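Local atomic coordinates of shikimate kinase (Bacteroides thetaiotaomicron, PDB entry 3VAA), a protein that probably transfers the terminal phosphate of ATP to the 3-hydroxyl of shikimate, a magnesium-dependent step on the route to chorismate and the aromatic amino acids. Residues 54-57 and 58-62; 86-89 and 90-93; 175-178 and 179-182. All blocks are in the same frame, centred on the assembly; numbering follows the deposited sequence.

Contact 1: residues 54-57 and 58-62; sequences IDLD and WYIEE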
ATOM      1  N   ILE A  54      -4.744   7.927  -6.058  1.00 28.62           N
ATOM      2  CA  ILE A  54      -5.019   8.461  -4.729  1.00 28.52           C
ATOM      3  C   ILE A  54      -4.297   7.631  -3.652  1.00 27.15           C
ATOM      4  O   ILE A  54      -4.492   6.423  -3.565  1.00 27.17           O
ATOM      5  CB  ILE A  54      -6.544   8.449  -4.429  1.00 29.02           C
ATOM      6  CG1 ILE A  54      -7.288   9.318  -5.448  1.00 35.04           C
ATOM      7  CG2 ILE A  54      -6.829   8.948  -2.988  1.00 32.28           C
ATOM      8  CD1 ILE A  54      -8.777   9.359  -5.228  1.00 39.59           C
ATOM      9  N   ASP A  55      -3.469   8.285  -2.845  1.00 24.35           N
ATOM     10  CA  ASP A  55      -2.803   7.653  -1.696  1.00 24.11           C
ATOM     11  C   ASP A  55      -3.723   7.940  -0.496  1.00 22.79           C
ATOM     12  O   ASP A  55      -3.997   9.090  -0.178  1.00 23.60           O
ATOM     13  CB  ASP A  55      -1.427   8.275  -1.496  1.00 23.35           C
ATOM     14  CG  ASP A  55      -0.693   7.773  -0.264  1.00 28.19           C
ATOM     15  OD1 ASP A  55      -1.286   7.138   0.614  1.00 36.28           O
ATOM     16  OD2 ASP A  55       0.519   8.036  -0.175  1.00 35.76           O
ATOM     17  N   LEU A  56      -4.235   6.903   0.142  1.00 20.70           N
ATOM     18  CA  LEU A  56      -5.161   7.102   1.264  1.00 20.48           C
ATOM     19  C   LEU A  56      -4.599   7.983   2.375  1.00 21.82           C
ATOM     20  O   LEU A  56      -5.327   8.796   2.939  1.00 21.85           O
ATOM     21  CB  LEU A  56      -5.623   5.759   1.832  1.00 20.57           C
ATOM     22  CG  LEU A  56      -6.713   5.791   2.921  1.00 18.57           C
ATOM     23  CD1 LEU A  56      -7.901   6.606   2.483  1.00 20.55           C
ATOM     24  CD2 LEU A  56      -7.121   4.342   3.279  1.00 23.33           C
ATOM     25  N   ASP A  57      -3.320   7.831   2.698  1.00 22.39           N
ATOM     26  CA  ASP A  57      -2.710   8.694   3.720  1.00 25.19           C
ATOM     27  C   ASP A  57      -2.777  10.158   3.333  1.00 26.32           C
ATOM     28  O   ASP A  57      -3.013  11.028   4.197  1.00 26.55           O
ATOM     29  CB  ASP A  57      -1.276   8.295   4.000  1.00 27.20           C
ATOM     30  CG  ASP A  57      -1.161   7.024   4.815  1.00 32.76           C
ATOM     31  OD1 ASP A  57      -2.186   6.507   5.316  1.00 29.73           O
ATOM     32  OD2 ASP A  57      -0.011   6.558   4.986  1.00 35.02           O
ATOM     33  N   TRP A  58      -2.553  10.446   2.050  1.00 26.08           N
ATOM     34  CA  TRP A  58      -2.659  11.831   1.564  1.00 28.42           C
ATOM     35  C   TRP A  58      -4.098  12.305   1.714  1.00 26.67           C
ATOM     36  O   TRP A  58      -4.354  13.436   2.159  1.00 26.93           O
ATOM     37  CB  TRP A  58      -2.199  11.939   0.098  1.00 29.49           C
ATOM     38  CG  TRP A  58      -2.504  13.258  -0.567  1.00 36.21           C
ATOM     39  CD1 TRP A  58      -1.731  14.378  -0.555  1.00 44.08           C
ATOM     40  CD2 TRP A  58      -3.670  13.581  -1.347  1.00 40.68           C
ATOM     41  NE1 TRP A  58      -2.344  15.387  -1.269  1.00 44.98           N
ATOM     42  CE2 TRP A  58      -3.533  14.923  -1.767  1.00 44.44           C
ATOM     43  CE3 TRP A  58      -4.818  12.866  -1.726  1.00 41.44           C
ATOM     44  CZ2 TRP A  58      -4.497  15.568  -2.555  1.00 47.40           C
ATOM     45  CZ3 TRP A  58      -5.782  13.508  -2.501  1.00 45.85           C
ATOM     46  CH2 TRP A  58      -5.610  14.850  -2.909  1.00 47.65           C
ATOM     47  N   TYR A  59      -5.043  11.434   1.353  1.00 24.53           N
ATOM     48  CA  TYR A  59      -6.466  11.784   1.433  1.00 24.74           C
ATOM     49  C   TYR A  59      -6.869  12.125   2.881  1.00 24.53           C
ATOM     50  O   TYR A  59      -7.578  13.111   3.150  1.00 26.36           O
ATOM     51  CB  TYR A  59      -7.304  10.647   0.856  1.00 23.31           C
ATOM     52  CG  TYR A  59      -8.765  10.947   0.798  1.00 24.33           C
ATOM     53  CD1 TYR A  59      -9.306  11.627  -0.280  1.00 27.33           C
ATOM     54  CD2 TYR A  59      -9.624  10.560   1.828  1.00 23.57           C
ATOM     55  CE1 TYR A  59     -10.657  11.918  -0.331  1.00 29.72           C
ATOM     56  CE2 TYR A  59     -10.967  10.833   1.774  1.00 25.46           C
ATOM     57  CZ  TYR A  59     -11.481  11.526   0.692  1.00 26.95           C
ATOM     58  OH  TYR A  59     -12.832  11.821   0.618  1.00 28.37           O
ATOM     59  N   ILE A  60      -6.387  11.315   3.806  1.00 23.58           N
ATOM     60  CA  ILE A  60      -6.619  11.517   5.240  1.00 24.55           C
ATOM     61  C   ILE A  60      -6.096  12.900   5.680  1.00 25.65           C
ATOM     62  O   ILE A  60      -6.804  13.649   6.346  1.00 27.01           O
ATOM     63  CB  ILE A  60      -5.928  10.410   6.049  1.00 24.56           C
ATOM     64  CG1 ILE A  60      -6.712   9.090   5.942  1.00 22.92           C
ATOM     65  CG2 ILE A  60      -5.776  10.845   7.521  1.00 27.51           C
ATOM     66  CD1 ILE A  60      -5.920   7.827   6.443  1.00 22.41           C
ATOM     67  N   GLU A  61      -4.874  13.241   5.273  1.00 26.31           N
ATOM     68  CA  GLU A  61      -4.289  14.533   5.659  1.00 29.33           C
ATOM     69  C   GLU A  61      -5.061  15.707   5.086  1.00 32.05           C
ATOM     70  O   GLU A  61      -5.194  16.758   5.751  1.00 33.27           O
ATOM     71  CB  GLU A  61      -2.806  14.607   5.274  1.00 31.39           C
ATOM     72  CG  GLU A  61      -1.970  13.512   5.924  1.00 31.19           C
ATOM     73  CD  GLU A  61      -0.462  13.728   5.811  1.00 36.91           C
ATOM     74  OE1 GLU A  61      -0.023  14.731   5.191  1.00 39.18           O
ATOM     75  OE2 GLU A  61       0.286  12.908   6.394  1.00 36.64           O
ATOM     76  N   GLU A  62      -5.547  15.556   3.850  1.00 31.83           N
ATOM     77  CA  GLU A  62      -6.373  16.603   3.218  1.00 35.85           C
ATOM     78  C   GLU A  62      -7.692  16.828   3.973  1.00 35.32           C
ATOM     79  O   GLU A  62      -8.152  17.952   4.127  1.00 36.95           O
ATOM     80  CB  GLU A  62      -6.707  16.240   1.771  1.00 35.69           C
ATOM     81  CG  GLU A  62      -5.558  16.328   0.806  1.00 42.53           C
ATOM     82  CD  GLU A  62      -5.088  17.745   0.550  1.00 50.40           C
ATOM     83  OE1 GLU A  62      -3.891  17.921   0.253  1.00 58.06           O
ATOM     84  OE2 GLU A  62      -5.898  18.689   0.649  1.00 57.97           O
TER

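Contact 2: residues 86-89 and 90-93; sequences NMLH and EVAE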
ATOM      1  N   ASN A  86     -12.907   4.957   7.977  1.00 16.67           N
ATOM      2  CA  ASN A  86     -13.905   5.861   7.456  1.00 16.67           C
ATOM      3  C   ASN A  86     -13.470   6.523   6.139  1.00 17.37           C
ATOM      4  O   ASN A  86     -14.265   6.663   5.219  1.00 18.13           O
ATOM      5  CB  ASN A  86     -14.280   6.908   8.506  1.00 16.44           C
ATOM      6  CG  ASN A  86     -15.007   6.315   9.677  1.00 17.49           C
ATOM      7  OD1 ASN A  86     -15.708   5.297   9.536  1.00 18.26           O
ATOM      8  ND2 ASN A  86     -14.933   6.994  10.838  1.00 20.06           N
ATOM      9  N   MET A  87     -12.192   6.886   6.027  1.00 16.80           N
ATOM     10  CA  MET A  87     -11.712   7.495   4.812  1.00 18.00           C
ATOM     11  C   MET A  87     -11.612   6.454   3.673  1.00 17.85           C
ATOM     12  O   MET A  87     -11.866   6.785   2.502  1.00 18.24           O
ATOM     13  CB  MET A  87     -10.385   8.215   5.051  1.00 17.14           C
ATOM     14  CG  MET A  87     -10.492   9.464   5.943  1.00 20.00           C
ATOM     15  SD  MET A  87     -11.773  10.635   5.453  1.00 22.19           S
ATOM     16  CE  MET A  87     -13.210  10.088   6.430  1.00 21.11           C
ATOM     17  N   LEU A  88     -11.268   5.224   4.006  1.00 17.40           N
ATOM     18  CA  LEU A  88     -11.286   4.118   3.036  1.00 18.59           C
ATOM     19  C   LEU A  88     -12.699   4.014   2.441  1.00 18.52           C
ATOM     20  O   LEU A  88     -12.859   3.874   1.225  1.00 18.38           O
ATOM     21  CB  LEU A  88     -10.903   2.801   3.693  1.00 19.37           C
ATOM     22  CG  LEU A  88     -10.979   1.539   2.822  1.00 20.27           C
ATOM     23  CD1 LEU A  88     -10.072   1.685   1.588  1.00 22.52           C
ATOM     24  CD2 LEU A  88     -10.595   0.286   3.644  1.00 19.38           C
ATOM     25  N   HIS A  89     -13.732   4.103   3.288  1.00 18.71           N
ATOM     26  CA  HIS A  89     -15.102   4.044   2.793  1.00 20.08           C
ATOM     27  C   HIS A  89     -15.453   5.212   1.882  1.00 21.36           C
ATOM     28  O   HIS A  89     -16.236   5.051   0.952  1.00 25.83           O
ATOM     29  CB  HIS A  89     -16.092   3.844   3.952  1.00 20.49           C
ATOM     30  CG  HIS A  89     -16.079   2.452   4.486  1.00 19.34           C
ATOM     31  ND1 HIS A  89     -17.192   1.643   4.473  1.00 19.87           N
ATOM     32  CD2 HIS A  89     -15.062   1.682   4.943  1.00 21.03           C
ATOM     33  CE1 HIS A  89     -16.878   0.457   4.962  1.00 19.79           C
ATOM     34  NE2 HIS A  89     -15.592   0.450   5.255  1.00 21.29           N
ATOM     35  N   GLU A  90     -14.887   6.379   2.142  1.00 20.55           N
ATOM     36  CA  GLU A  90     -15.115   7.523   1.275  1.00 20.54           C
ATOM     37  C   GLU A  90     -14.465   7.336  -0.099  1.00 23.28           C
ATOM     38  O   GLU A  90     -15.111   7.554  -1.128  1.00 24.96           O
ATOM     39  CB  GLU A  90     -14.603   8.815   1.908  1.00 22.93           C
ATOM     40  CG  GLU A  90     -15.415   9.299   3.072  1.00 23.23           C
ATOM     41  CD  GLU A  90     -15.138  10.754   3.414  1.00 26.92           C
ATOM     42  OE1 GLU A  90     -14.298  11.383   2.736  1.00 26.65           O
ATOM     43  OE2 GLU A  90     -15.749  11.285   4.359  1.00 26.25           O
ATOM     44  N   VAL A  91     -13.187   6.929  -0.115  1.00 21.71           N
ATOM     45  CA  VAL A  91     -12.478   6.808  -1.405  1.00 22.67           C
ATOM     46  C   VAL A  91     -13.022   5.637  -2.200  1.00 22.59           C
ATOM     47  O   VAL A  91     -12.939   5.621  -3.427  1.00 25.49           O
ATOM     48  CB  VAL A  91     -10.926   6.727  -1.247  1.00 21.77           C
ATOM     49  CG1 VAL A  91     -10.397   7.994  -0.529  1.00 23.52           C
ATOM     50  CG2 VAL A  91     -10.487   5.487  -0.510  1.00 19.65           C
ATOM     51  N   ALA A  92     -13.586   4.657  -1.519  1.00 22.35           N
ATOM     52  CA  ALA A  92     -14.152   3.488  -2.191  1.00 24.29           C
ATOM     53  C   ALA A  92     -15.378   3.839  -3.061  1.00 25.82           C
ATOM     54  O   ALA A  92     -15.823   3.015  -3.861  1.00 26.51           O
ATOM     55  CB  ALA A  92     -14.495   2.420  -1.172  1.00 23.63           C
ATOM     56  N   GLU A  93     -15.917   5.044  -2.895  0.50 26.74           N
ATOM     57  CA  GLU A  93     -17.048   5.483  -3.703  0.50 29.15           C
ATOM     58  C   GLU A  93     -16.594   6.143  -5.004  0.50 30.91           C
ATOM     59  O   GLU A  93     -17.395   6.305  -5.912  0.50 32.21           O
ATOM     60  CB  GLU A  93     -17.976   6.405  -2.905  0.50 30.35           C
ATOM     61  CG  GLU A  93     -18.521   5.750  -1.652  0.50 31.30           C
ATOM     62  CD  GLU A  93     -19.560   6.596  -0.927  0.50 32.98           C
ATOM     63  OE1 GLU A  93     -20.192   7.453  -1.572  0.50 35.64           O
ATOM     64  OE2 GLU A  93     -19.750   6.392   0.292  0.50 36.37           O
TER
HETATM   65  O   HOH W   1     -18.503   3.470   0.868  1.00 32.02           O

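Contact 3: residues 175-178 and 179-182; sequences FNAD and ELED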
ATOM      1  N   PHE A 175       0.470 -10.016  -6.593  1.00 26.43           N
ATOM      2  CA  PHE A 175       1.393  -9.616  -7.633  1.00 27.18           C
ATOM      3  C   PHE A 175       2.805  -9.450  -7.092  1.00 26.34           C
ATOM      4  O   PHE A 175       3.026  -8.788  -6.089  1.00 24.33           O
ATOM      5  CB  PHE A 175       0.910  -8.297  -8.240  1.00 26.30           C
ATOM      6  CG  PHE A 175       1.766  -7.762  -9.366  1.00 30.42           C
ATOM      7  CD1 PHE A 175       1.649  -8.287 -10.652  1.00 33.13           C
ATOM      8  CD2 PHE A 175       2.621  -6.697  -9.163  1.00 30.82           C
ATOM      9  CE1 PHE A 175       2.410  -7.776 -11.698  1.00 34.04           C
ATOM     10  CE2 PHE A 175       3.379  -6.179 -10.206  1.00 30.75           C
ATOM     11  CZ  PHE A 175       3.269  -6.731 -11.481  1.00 32.20           C
ATOM     12  N   ASN A 176       3.767 -10.056  -7.773  1.00 26.80           N
ATOM     13  CA  ASN A 176       5.174  -9.907  -7.382  1.00 26.53           C
ATOM     14  C   ASN A 176       5.682  -8.540  -7.835  1.00 26.42           C
ATOM     15  O   ASN A 176       5.740  -8.235  -9.039  1.00 28.30           O
ATOM     16  CB  ASN A 176       6.017 -11.066  -7.935  1.00 27.44           C
ATOM     17  CG  ASN A 176       7.496 -10.927  -7.622  1.00 33.30           C
ATOM     18  OD1 ASN A 176       8.081  -9.856  -7.796  1.00 34.36           O
ATOM     19  ND2 ASN A 176       8.122 -12.031  -7.190  1.00 39.44           N
ATOM     20  N   ALA A 177       6.040  -7.710  -6.857  1.00 23.66           N
ATOM     21  CA  ALA A 177       6.469  -6.356  -7.107  1.00 23.76           C
ATOM     22  C   ALA A 177       7.970  -6.174  -6.816  1.00 24.13           C
ATOM     23  O   ALA A 177       8.408  -5.073  -6.494  1.00 23.96           O
ATOM     24  CB  ALA A 177       5.611  -5.390  -6.259  1.00 22.22           C
ATOM     25  N   ASP A 178       8.739  -7.266  -6.944  1.00 25.48           N
ATOM     26  CA  ASP A 178      10.192  -7.246  -6.696  1.00 26.75           C
ATOM     27  C   ASP A 178      10.946  -6.327  -7.629  1.00 27.12           C
ATOM     28  O   ASP A 178      11.987  -5.786  -7.246  1.00 28.32           O
ATOM     29  CB  ASP A 178      10.827  -8.632  -6.883  1.00 28.14           C
ATOM     30  CG  ASP A 178      10.466  -9.623  -5.783  1.00 33.02           C
ATOM     31  OD1 ASP A 178      10.056  -9.186  -4.693  1.00 34.48           O
ATOM     32  OD2 ASP A 178      10.631 -10.852  -6.017  1.00 38.51           O
ATOM     33  N   GLU A 179      10.443  -6.151  -8.853  1.00 26.51           N
ATOM     34  CA  GLU A 179      11.199  -5.427  -9.875  1.00 27.59           C
ATOM     35  C   GLU A 179      10.554  -4.126 -10.272  1.00 26.74           C
ATOM     36  O   GLU A 179       9.695  -4.090 -11.139  1.00 28.34           O
ATOM     37  CB  GLU A 179      11.427  -6.344 -11.096  1.00 29.88           C
ATOM     38  CG  GLU A 179      12.296  -7.572 -10.756  1.00 32.56           C
ATOM     39  CD  GLU A 179      12.802  -8.341 -11.977  1.00 34.75           C
ATOM     40  OE1 GLU A 179      11.999  -8.595 -12.900  1.00 34.17           O
ATOM     41  OE2 GLU A 179      14.005  -8.720 -11.981  1.00 37.14           O
ATOM     42  N   LEU A 180      10.967  -3.047  -9.595  1.00 25.61           N
ATOM     43  CA  LEU A 180      10.444  -1.703  -9.857  1.00 26.85           C
ATOM     44  C   LEU A 180      11.585  -0.719  -9.786  1.00 28.95           C
ATOM     45  O   LEU A 180      11.393   0.478  -9.499  1.00 30.02           O
ATOM     46  CB  LEU A 180       9.375  -1.333  -8.811  1.00 26.80           C
ATOM     47  CG  LEU A 180       8.093  -2.164  -8.762  1.00 26.57           C
ATOM     48  CD1 LEU A 180       7.289  -1.778  -7.533  1.00 26.85           C
ATOM     49  CD2 LEU A 180       7.260  -2.003 -10.030  1.00 29.86           C
ATOM     50  N   GLU A 181      12.776  -1.198 -10.133  1.00 29.14           N
ATOM     51  CA  GLU A 181      13.995  -0.410  -9.952  1.00 30.99           C
ATOM     52  C   GLU A 181      14.485   0.455 -11.118  1.00 31.98           C
ATOM     53  O   GLU A 181      15.519   1.110 -10.979  1.00 34.72           O
ATOM     54  CB  GLU A 181      15.099  -1.327  -9.415  1.00 32.22           C
ATOM     55  CG  GLU A 181      15.186  -1.413  -7.878  1.00 33.36           C
ATOM     56  CD  GLU A 181      14.003  -2.045  -7.137  1.00 37.56           C
ATOM     57  OE1 GLU A 181      13.104  -2.662  -7.748  1.00 32.58           O
ATOM     58  OE2 GLU A 181      14.010  -1.941  -5.889  1.00 34.63           O
ATOM     59  N   ASP A 182      13.772   0.454 -12.245  1.00 31.02           N
ATOM     60  CA  ASP A 182      14.061   1.363 -13.377  1.00 32.20           C
ATOM     61  C   ASP A 182      12.819   1.462 -14.272  1.00 33.57           C
ATOM     62  O   ASP A 182      11.818   0.767 -14.031  1.00 31.51           O
ATOM     63  CB  ASP A 182      15.321   0.979 -14.164  1.00 35.22           C
ATOM     64  CG  ASP A 182      15.193  -0.334 -14.870  1.00 36.35           C
ATOM     65  OD1 ASP A 182      14.064  -0.665 -15.283  1.00 37.63           O
ATOM     66  OD2 ASP A 182      16.233  -1.009 -15.045  1.00 40.17           O
TER
HETATM   67  O   HOH W   2       8.771  -8.212  -9.864  1.00 40.31           O
HETATM   68  O   HOH W   3       7.320  -6.219 -10.389  1.00 44.15           O

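Contact 1: residues 54-57 and 58-62
Asp55 O accepts the backbone N-H of Tyr59 at 3.0 Å, with an N-H...O angle of 160°. Leu56 O takes Ile60 N at 2.9 Å, and Asp57 O takes Glu61 N, so consecutive i to i+4 bonds set the first turn of helix 56-64 immediately after strand 53-55. Asp55 is the N-cap: its OD1 receives Asp57 N at 3.0 Å, but from well above the carboxylate plane and at a bent 134°. CG lies anti to the backbone N of Asp55 (chi1 175°), which turns the carboxylate toward the N-H of Asp57, one of the first amides of the helix. Asp55 and Asp57 form the Asp-X-Asp pattern of shikimate kinases; Asp57 is a predicted substrate ligand, and the Asp55 side chain approaches that of Thr39, a predicted magnesium ligand. Ile60 runs alongside Asp57, its CD1 4.1 Å from Asp57 OD1, while the same methyl meets Leu56 CG at 4.1 Å. Glu62 CG sits 3.5 Å above one face of the Trp58 indole, toward its rim. Further out, Ile60 rests on Leu71 and Leu83 of helix 68-91, and Glu61 OE2 accepts Val68 N.

Contact 2: residues 86-89 and 90-93
The carboxylate of Glu90 carries the Met87 thioether on one face: Met87 CE stands 3.6 Å from Glu90 CD, almost directly above the plane, and Met87 SD lies over the same face at 3.9 Å from Glu90 CD. Glu90 OE1 is hydrogen-bonded to Tyr59 OH, and Glu90 OE2 forms a salt bridge with Arg63. With both oxygens engaged by helix 56-64, the group's rotation is probably fixed. The other flat group, the His89 imidazole, stacks on the ring of Phe114 in helix 111-118. This is the last turn of helix 68-91, packed between those two helices in the nucleoside monophosphate kinase-like fold of shikimate kinases. Met87 reaches its partner by folding back: CG is anti to the carbonyl carbon, then the chain bends at chi2 (-51°) and again at chi3, so SD and CE run alongside the extended Glu90 chain. In the backbone, Val91 N donates to Met87 O at 2.9 Å and 165°. Ala92 N reaches Leu88 O at an equal 2.9 Å but a less straight 143°. Leu88 CD1 and Val91 CG2 are 4.4 Å apart, a loose apolar touch, and Leu88 and Ala92 both lean on Phe29 of the sheet. A water donates to His89 O at 2.8 Å; its second, longer bond to Glu93 OE2, 3.2 Å, is doubtful because Glu93 adopts two conformers.

Contact 3: residues 175-178 and 179-182
Asn176 OD1 is gripped twice: Asp178 N donates to it at 2.8 Å and 162°, and a water lies 2.7 Å from it, placed to donate. That water also accepts Glu179 N at 2.8 Å, tying the end of strand 173-176 to the chain that follows. The Asp178 N bond closes an Asx turn, and the amide is held from its other end as well, since Asn176 ND2 donates to Asp178 OD2 at 3.0 Å, coming from far above the carboxylate plane. Farther along, Glu181 bends at chi2 (65°), folding its carboxylate back so that OE1 accepts Leu180 N at 2.9 Å. This leaves Glu181 OE1 3.4 Å from Asp178 O, an approach of two acceptors that Arg133 and Arg134, bridged to Glu181 OE2, may help to offset. Arg134 also donates to Ala177 O. Leu180 CD1 meets Ala177 CB at 4.2 Å, and the Leu180 side chain lies about 4 Å from Gly37 of the predicted ATP-binding P-loop. Asp182 then caps helix 183-196. A loop between the last strand and the C-terminal helix, beside the P-loop, is consistent with the adenine-binding region of shikimate kinases.

Contacts 1 and 2 adjoin, their centres 11 Å apart: Tyr59 CD2 lies 3.6 Å from Val91 CG1 and Ile60 CG1 3.8 Å from Met87 CG, so the start of helix 56-64 rests against the end of helix 68-91. Contact 3 is on the opposite side of the chain's centre, 24 Å from contact 1 and 27 Å from contact 2 between centres. Contacts 1 and 3 lie at the outermost strands of the parallel sheet, 53-55 and 173-176. Both approach the predicted ATP and magnesium site, Asp55 about 4 Å from Thr39 and Leu180 about 4 Å from Gly37 between side chains; Asp57 of contact 1, a predicted substrate residue, is about 8 Å from Met87.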